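Local coordinates for protein-glutaminase (Chryseobacterium proteolyticum, PDB 2ZK9) that deamidates glutamine residues in proteins, hydrolysing the side-chain amide to glutamate with release of ammonia, at residues K62-G67 and G139-R144; Y43-K48 and S81-I86. All blocks are in the same frame, centred on the assembly; numbering follows the deposited sequence.

Contact 1 (K62-G67 and G139-R144); sequences KQFVYG and GNVYYR
Where the chain leaving strand 130-138 folds back over the central sheet, 139-144 packs on Lys62, Phe64 and Tyr66, alternate residues on one face of strand 61-66. Lys62 enters this fold-back with its ammonium end. Its chain is turned about CB-CG (chi2 -68°) and bent again at chi4, bringing NZ within reach of two backbone carbonyls, Val141 O at 2.8 Å and Gly139 O at 3.0 Å. A water held by NZ donates to Tyr142 O, and His47 ND1 of helix 42-55 is a further partner; the three N-H of the buried ammonium thus have four polar partners among them. A methionine in its place would probably leave the carbonyls of Gly139 and Val141 without their donor and allow the turn to shift. Next along the strand, Phe64 lies under Arg144: Arg144 CB sits over the middle of the ring face, 3.8 Å from its centroid in a CH-pi contact. The same ring presents its edge to Tyr142 O, which lies near its plane 3.7 Å from Phe64 CZ, while Val141 CG1 comes in obliquely at CE2. The backbone beside the ring carries a classic beta bulge, in which Tyr142 and Tyr143 both face Leu151 of the neighbouring strand 150-152; the Tyr142 hydroxyl hydrogen-bonds Asn158 OD1. At the far end, Tyr66 OH donates to Arg144 O at 2.6 Å, approaching from above the carbonyl plane. In one of its two conformers Arg144 NH1 donates back to Tyr66 OH at 3.1 Å, nearly straight at 161° and in the guanidinium plane. In that conformer the side chain, extended from CG to NE, runs past the hydroxyl, and its NE is bound to Asn148 OD1.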
loop_
_atom_site.group_PDB
_atom_site.type_symbol
_atom_site.label_atom_id
_atom_site.label_comp_id
_atom_site.label_asym_id
_atom_site.label_seq_id
_atom_site.Cartn_x
_atom_site.Cartn_y
_atom_site.Cartn_z
ATOM N N LYS A 62 -4.624 -2.816 -7.615
ATOM C CA LYS A 62 -3.307 -2.902 -6.983
ATOM C C LYS A 62 -2.272 -2.677 -8.073
ATOM O O LYS A 62 -2.465 -3.132 -9.202
ATOM C CB LYS A 62 -3.046 -4.232 -6.318
ATOM C CG LYS A 62 -3.999 -4.672 -5.239
ATOM C CD LYS A 62 -3.926 -3.825 -3.974
ATOM C CE LYS A 62 -4.993 -4.158 -2.968
ATOM N NZ LYS A 62 -4.895 -5.577 -2.578
ATOM N N GLN A 63 -1.146 -2.071 -7.713
ATOM C CA GLN A 63 0.041 -2.214 -8.538
ATOM C C GLN A 63 1.095 -2.943 -7.699
ATOM O O GLN A 63 1.377 -2.547 -6.568
ATOM C CB GLN A 63 0.602 -0.884 -9.039
ATOM C CG GLN A 63 1.746 -1.072 -10.028
ATOM C CD GLN A 63 2.156 0.173 -10.764
ATOM O OE1 GLN A 63 3.226 0.742 -10.522
ATOM N NE2 GLN A 63 1.285 0.670 -11.646
ATOM N N PHE A 64 1.643 -4.005 -8.284
ATOM C CA PHE A 64 2.749 -4.754 -7.747
ATOM C C PHE A 64 4.001 -4.397 -8.504
ATOM O O PHE A 64 3.978 -4.383 -9.735
ATOM C CB PHE A 64 2.515 -6.256 -7.851
ATOM C CG PHE A 64 1.389 -6.761 -6.985
ATOM C CD1 PHE A 64 1.624 -7.266 -5.715
ATOM C CD2 PHE A 64 0.066 -6.743 -7.415
ATOM C CE1 PHE A 64 0.614 -7.690 -4.886
ATOM C CE2 PHE A 64 -0.970 -7.159 -6.600
ATOM C CZ PHE A 64 -0.699 -7.652 -5.317
ATOM N N VAL A 65 5.105 -4.149 -7.799
ATOM C CA VAL A 65 6.390 -3.912 -8.439
ATOM C C VAL A 65 7.373 -4.912 -7.860
ATOM O O VAL A 65 7.299 -5.221 -6.669
ATOM C CB VAL A 65 6.825 -2.425 -8.247
ATOM C CG1 VAL A 65 6.943 -1.995 -6.810
ATOM C CG2 VAL A 65 8.139 -2.166 -8.973
ATOM N N TYR A 66 8.260 -5.417 -8.678
ATOM C CA TYR A 66 9.156 -6.483 -8.346
ATOM C C TYR A 66 10.598 -6.126 -8.735
ATOM O O TYR A 66 10.779 -5.452 -9.725
ATOM C CB TYR A 66 8.799 -7.774 -9.107
ATOM C CG TYR A 66 7.351 -8.186 -8.988
ATOM C CD1 TYR A 66 6.922 -9.056 -8.015
ATOM C CD2 TYR A 66 6.414 -7.680 -9.867
ATOM C CE1 TYR A 66 5.571 -9.427 -7.909
ATOM C CE2 TYR A 66 5.097 -8.044 -9.763
ATOM C CZ TYR A 66 4.672 -8.914 -8.788
ATOM O OH TYR A 66 3.330 -9.271 -8.768
ATOM N N GLY A 67 11.572 -6.580 -7.943
ATOM C CA GLY A 67 12.942 -6.331 -8.322
ATOM C C GLY A 67 13.877 -6.385 -7.174
ATOM O O GLY A 67 13.565 -6.950 -6.140
ATOM N N GLY A 139 -8.191 -4.835 -7.533
ATOM C CA GLY A 139 -7.964 -4.562 -6.136
ATOM C C GLY A 139 -8.109 -5.742 -5.229
ATOM O O GLY A 139 -7.458 -5.832 -4.175
ATOM N N ASN A 140 -8.983 -6.673 -5.610
ATOM C CA ASN A 140 -9.251 -7.815 -4.720
ATOM C C ASN A 140 -8.069 -8.770 -4.626
ATOM O O ASN A 140 -8.062 -9.612 -3.728
ATOM C CB ASN A 140 -10.551 -8.512 -5.051
ATOM C CG ASN A 140 -10.592 -9.340 -6.273
ATOM O OD1 ASN A 140 -11.491 -10.263 -6.282
ATOM N ND2 ASN A 140 -9.801 -9.106 -7.218
ATOM N N VAL A 141 -7.089 -8.677 -5.503
ATOM C CA VAL A 141 -5.918 -9.515 -5.386
ATOM C C VAL A 141 -5.091 -9.069 -4.189
ATOM O O VAL A 141 -4.665 -7.917 -4.090
ATOM C CB VAL A 141 -5.075 -9.455 -6.689
ATOM C CG1 VAL A 141 -3.790 -10.213 -6.512
ATOM C CG2 VAL A 141 -5.902 -10.003 -7.863
ATOM N N TYR A 142 -4.824 -9.997 -3.292
ATOM C CA TYR A 142 -4.023 -9.722 -2.104
ATOM C C TYR A 142 -2.541 -9.787 -2.405
ATOM O O TYR A 142 -1.750 -8.937 -1.955
ATOM C CB TYR A 142 -4.373 -10.729 -1.058
ATOM C CG TYR A 142 -3.879 -10.494 0.378
ATOM C CD1 TYR A 142 -3.280 -11.515 1.062
ATOM C CD2 TYR A 142 -4.078 -9.292 1.038
ATOM C CE1 TYR A 142 -2.856 -11.347 2.394
ATOM C CE2 TYR A 142 -3.723 -9.122 2.333
ATOM C CZ TYR A 142 -3.117 -10.154 3.014
ATOM O OH TYR A 142 -2.785 -9.932 4.342
ATOM N N TYR A 143 -2.126 -10.786 -3.163
ATOM C CA TYR A 143 -0.739 -10.948 -3.597
ATOM C C TYR A 143 -0.751 -11.569 -5.012
ATOM O O TYR A 143 -1.528 -12.464 -5.292
ATOM C CB TYR A 143 0.087 -11.799 -2.657
ATOM C CG TYR A 143 1.478 -12.078 -3.145
ATOM C CD1 TYR A 143 2.445 -11.036 -3.228
ATOM C CD2 TYR A 143 1.847 -13.306 -3.660
ATOM C CE1 TYR A 143 3.709 -11.257 -3.723
ATOM C CE2 TYR A 143 3.106 -13.548 -4.137
ATOM C CZ TYR A 143 4.036 -12.524 -4.161
ATOM O OH TYR A 143 5.283 -12.820 -4.674
ATOM N N ARG A 144 0.177 -11.087 -5.823
ATOM C CA ARG A 144 0.439 -11.545 -7.174
ATOM C C ARG A 144 1.899 -11.957 -7.278
ATOM O O ARG A 144 2.770 -11.114 -7.062
ATOM C CB ARG A 144 0.189 -10.450 -8.219
ATOM C CG ARG A 144 0.636 -10.860 -9.615
ATOM C CD ARG A 144 0.427 -9.751 -10.631
ATOM N NE ARG A 144 0.769 -10.153 -11.999
ATOM C CZ ARG A 144 1.997 -10.206 -12.489
ATOM N NH1 ARG A 144 3.035 -9.906 -11.759
ATOM N NH2 ARG A 144 2.192 -10.573 -13.747
HETATM O O HOH W 1 -2.581 -6.413 -1.200
#

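Contact 2 (Y43-K48 and S81-I86); sequences YARAHK and SYHVAI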
loop_
_atom_site.group_PDB
_atom_site.type_symbol
_atom_site.label_atom_id
_atom_site.label_comp_id
_atom_site.label_asym_id
_atom_site.label_seq_id
_atom_site.Cartn_x
_atom_site.Cartn_y
_atom_site.Cartn_z
ATOM N N TYR A 43 1.329 -5.935 1.676
ATOM C CA TYR A 43 0.112 -6.567 1.160
ATOM C C TYR A 43 -1.050 -6.256 2.059
ATOM O O TYR A 43 -2.170 -6.001 1.592
ATOM C CB TYR A 43 0.405 -8.069 0.966
ATOM C CG TYR A 43 0.994 -8.733 2.172
ATOM C CD1 TYR A 43 2.349 -8.837 2.413
ATOM C CD2 TYR A 43 0.150 -9.250 3.153
ATOM C CE1 TYR A 43 2.867 -9.448 3.553
ATOM C CE2 TYR A 43 0.619 -9.860 4.262
ATOM C CZ TYR A 43 1.986 -9.966 4.477
ATOM O OH TYR A 43 2.431 -10.580 5.628
ATOM N N ALA A 44 -0.842 -6.335 3.379
ATOM C CA ALA A 44 -1.904 -6.059 4.351
ATOM C C ALA A 44 -2.240 -4.586 4.355
ATOM O O ALA A 44 -3.413 -4.198 4.408
ATOM C CB ALA A 44 -1.465 -6.556 5.713
ATOM N N ARG A 45 -1.218 -3.713 4.309
ATOM C CA ARG A 45 -1.520 -2.278 4.270
ATOM C C ARG A 45 -2.378 -1.935 3.062
ATOM O O ARG A 45 -3.312 -1.156 3.149
ATOM C CB ARG A 45 -0.254 -1.442 4.315
ATOM C CG ARG A 45 0.641 -1.663 5.528
ATOM C CD ARG A 45 1.650 -0.585 5.730
ATOM N NE ARG A 45 2.554 -0.318 4.586
ATOM C CZ ARG A 45 3.639 -1.012 4.324
ATOM N NH1 ARG A 45 4.050 -2.023 5.054
ATOM N NH2 ARG A 45 4.377 -0.709 3.241
ATOM N N ALA A 46 -2.032 -2.515 1.904
ATOM C CA ALA A 46 -2.763 -2.208 0.670
ATOM C C ALA A 46 -4.184 -2.690 0.739
ATOM O O ALA A 46 -5.120 -2.014 0.311
ATOM C CB ALA A 46 -2.028 -2.775 -0.533
ATOM N N HIS A 47 -4.402 -3.906 1.289
ATOM C CA HIS A 47 -5.750 -4.433 1.346
ATOM C C HIS A 47 -6.616 -3.658 2.346
ATOM O O HIS A 47 -7.818 -3.520 2.143
ATOM C CB HIS A 47 -5.696 -5.931 1.680
ATOM C CG HIS A 47 -6.663 -6.750 0.888
ATOM N ND1 HIS A 47 -6.750 -6.639 -0.424
ATOM C CD2 HIS A 47 -7.527 -7.756 1.221
ATOM C CE1 HIS A 47 -7.587 -7.511 -0.939
ATOM N NE2 HIS A 47 -8.091 -8.192 0.070
ATOM N N LYS A 48 -5.999 -3.151 3.401
ATOM C CA LYS A 48 -6.713 -2.320 4.369
ATOM C C LYS A 48 -7.071 -0.965 3.773
ATOM O O LYS A 48 -8.171 -0.450 3.988
ATOM C CB LYS A 48 -5.916 -2.167 5.646
ATOM C CG LYS A 48 -6.690 -1.635 6.829
ATOM C CD LYS A 48 -7.720 -2.612 7.377
ATOM C CE LYS A 48 -8.347 -2.120 8.650
ATOM N NZ LYS A 48 -9.430 -2.986 9.124
ATOM N N SER A 81 11.833 -7.561 -2.183
ATOM C CA SER A 81 11.745 -8.232 -3.461
ATOM C C SER A 81 10.510 -7.784 -4.223
ATOM O O SER A 81 10.470 -7.961 -5.466
ATOM C CB SER A 81 11.736 -9.731 -3.285
ATOM O OG SER A 81 10.679 -10.166 -2.472
ATOM N N TYR A 82 9.496 -7.258 -3.554
ATOM C CA TYR A 82 8.326 -6.725 -4.207
ATOM C C TYR A 82 7.729 -5.661 -3.266
ATOM O O TYR A 82 7.998 -5.649 -2.086
ATOM C CB TYR A 82 7.262 -7.753 -4.601
ATOM C CG TYR A 82 6.360 -8.153 -3.480
ATOM C CD1 TYR A 82 6.750 -9.095 -2.528
ATOM C CD2 TYR A 82 5.092 -7.596 -3.322
ATOM C CE1 TYR A 82 5.869 -9.418 -1.501
ATOM C CE2 TYR A 82 4.250 -7.918 -2.339
ATOM C CZ TYR A 82 4.631 -8.822 -1.404
ATOM O OH TYR A 82 3.737 -9.158 -0.426
ATOM N N HIS A 83 6.864 -4.830 -3.856
ATOM C CA HIS A 83 6.057 -3.927 -3.080
ATOM C C HIS A 83 4.696 -3.804 -3.772
ATOM O O HIS A 83 4.549 -4.113 -4.962
ATOM C CB HIS A 83 6.771 -2.559 -2.936
ATOM C CG HIS A 83 6.062 -1.605 -1.987
ATOM N ND1 HIS A 83 5.524 -2.034 -0.808
ATOM C CD2 HIS A 83 5.831 -0.297 -2.107
ATOM C CE1 HIS A 83 4.987 -0.987 -0.226
ATOM N NE2 HIS A 83 5.165 0.123 -0.986
ATOM N N VAL A 84 3.692 -3.355 -3.044
ATOM C CA VAL A 84 2.353 -3.205 -3.543
ATOM C C VAL A 84 1.720 -1.988 -2.870
ATOM O O VAL A 84 1.976 -1.721 -1.696
ATOM C CB VAL A 84 1.509 -4.494 -3.330
ATOM C CG1 VAL A 84 1.430 -4.913 -1.884
ATOM C CG2 VAL A 84 0.128 -4.353 -3.929
ATOM N N ALA A 85 0.855 -1.310 -3.605
ATOM C CA ALA A 85 0.005 -0.272 -3.089
ATOM C C ALA A 85 -1.265 -0.217 -3.944
ATOM O O ALA A 85 -1.425 -0.954 -4.895
ATOM C CB ALA A 85 0.736 1.068 -3.030
ATOM N N ILE A 86 -2.199 0.660 -3.532
ATOM C CA ILE A 86 -3.438 0.810 -4.293
ATOM C C ILE A 86 -3.256 1.847 -5.376
ATOM O O ILE A 86 -2.613 2.881 -5.183
ATOM C CB ILE A 86 -4.647 1.122 -3.372
ATOM C CG1 ILE A 86 -4.539 2.431 -2.597
ATOM C CG2 ILE A 86 -4.931 -0.075 -2.485
ATOM C CD1 ILE A 86 -5.850 2.887 -2.019
#
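The hydroxyl of Tyr82, hydrogen-bonded to a glycerol probably from the crystallisation liquor, rests against the side chain of Tyr43, with Tyr82 OH 3.2 Å from Tyr43 CD1. Tyr43 CD1 meets the Tyr82 ring at its edge, near the ring plane, whereas the hydroxyl comes onto the Tyr43 ring obliquely; the pair is not a stack. The helix segment 43-48 runs almost parallel to strand segment 82-86, their axes 9° apart in direction and 7.2 Å apart at closest approach. So close a seat is possible because small groups meet there: Ala46 CB lies 4.1 Å from Ala85 CA. Val84 and Ile86, both directed at the helix, flank the alanine. Val84 CG1, placed between the backbone N and the carbonyl carbon (chi1 58°), lies under the start of the segment, 3.7 Å from Tyr43 N, and also touches Ala46 CB at 4.3 Å. Ile86 sends its CG2 branch to the helix backbone, 3.4 Å from Ala46 O. On another flank Arg45, bent at chi3, brings NH2 to the edge of the His83 imidazole, 3.5 Å from His83 CE1, with guanidinium and ring planes 32° apart. This is a van der Waals approach: the polar partner of His83 is Asp103, whose OD2 bonds NE2, and the ring also stacks on Trp80, while Arg45 NH2 makes a weak bond to Ser105. His83 and Val84 both touch Cys42, the residue just ahead of Tyr43. A cysteine at the start of a helix laid on a sheet strand that carries a histidine, itself bonded to an aspartate, is consistent with the papain-like arrangement of clan CA, with Cys42, His83 and Asp103 probably forming the catalytic triad.

How the contacts relate
Both contacts are buried, but contact 2 lies deeper, its centre about 4 Å from the centre of the chain, against about 9 Å for that of contact 1. They share one sheet: strands 61-66 and 82-91 are antiparallel neighbours, joined by a probable bond from His83 N to Val65 O of 2.9 Å. Contact 2 sets helix 42-55 on this sheet through alkyl and aromatic packing; contact 1 fixes a turning chain largely through bonds to its carbonyls, with one aromatic face between. They meet where Lys62 NZ reaches His47 ND1 and where Tyr142 packs against both Tyr43 and His47. Their segments alternate along the chain.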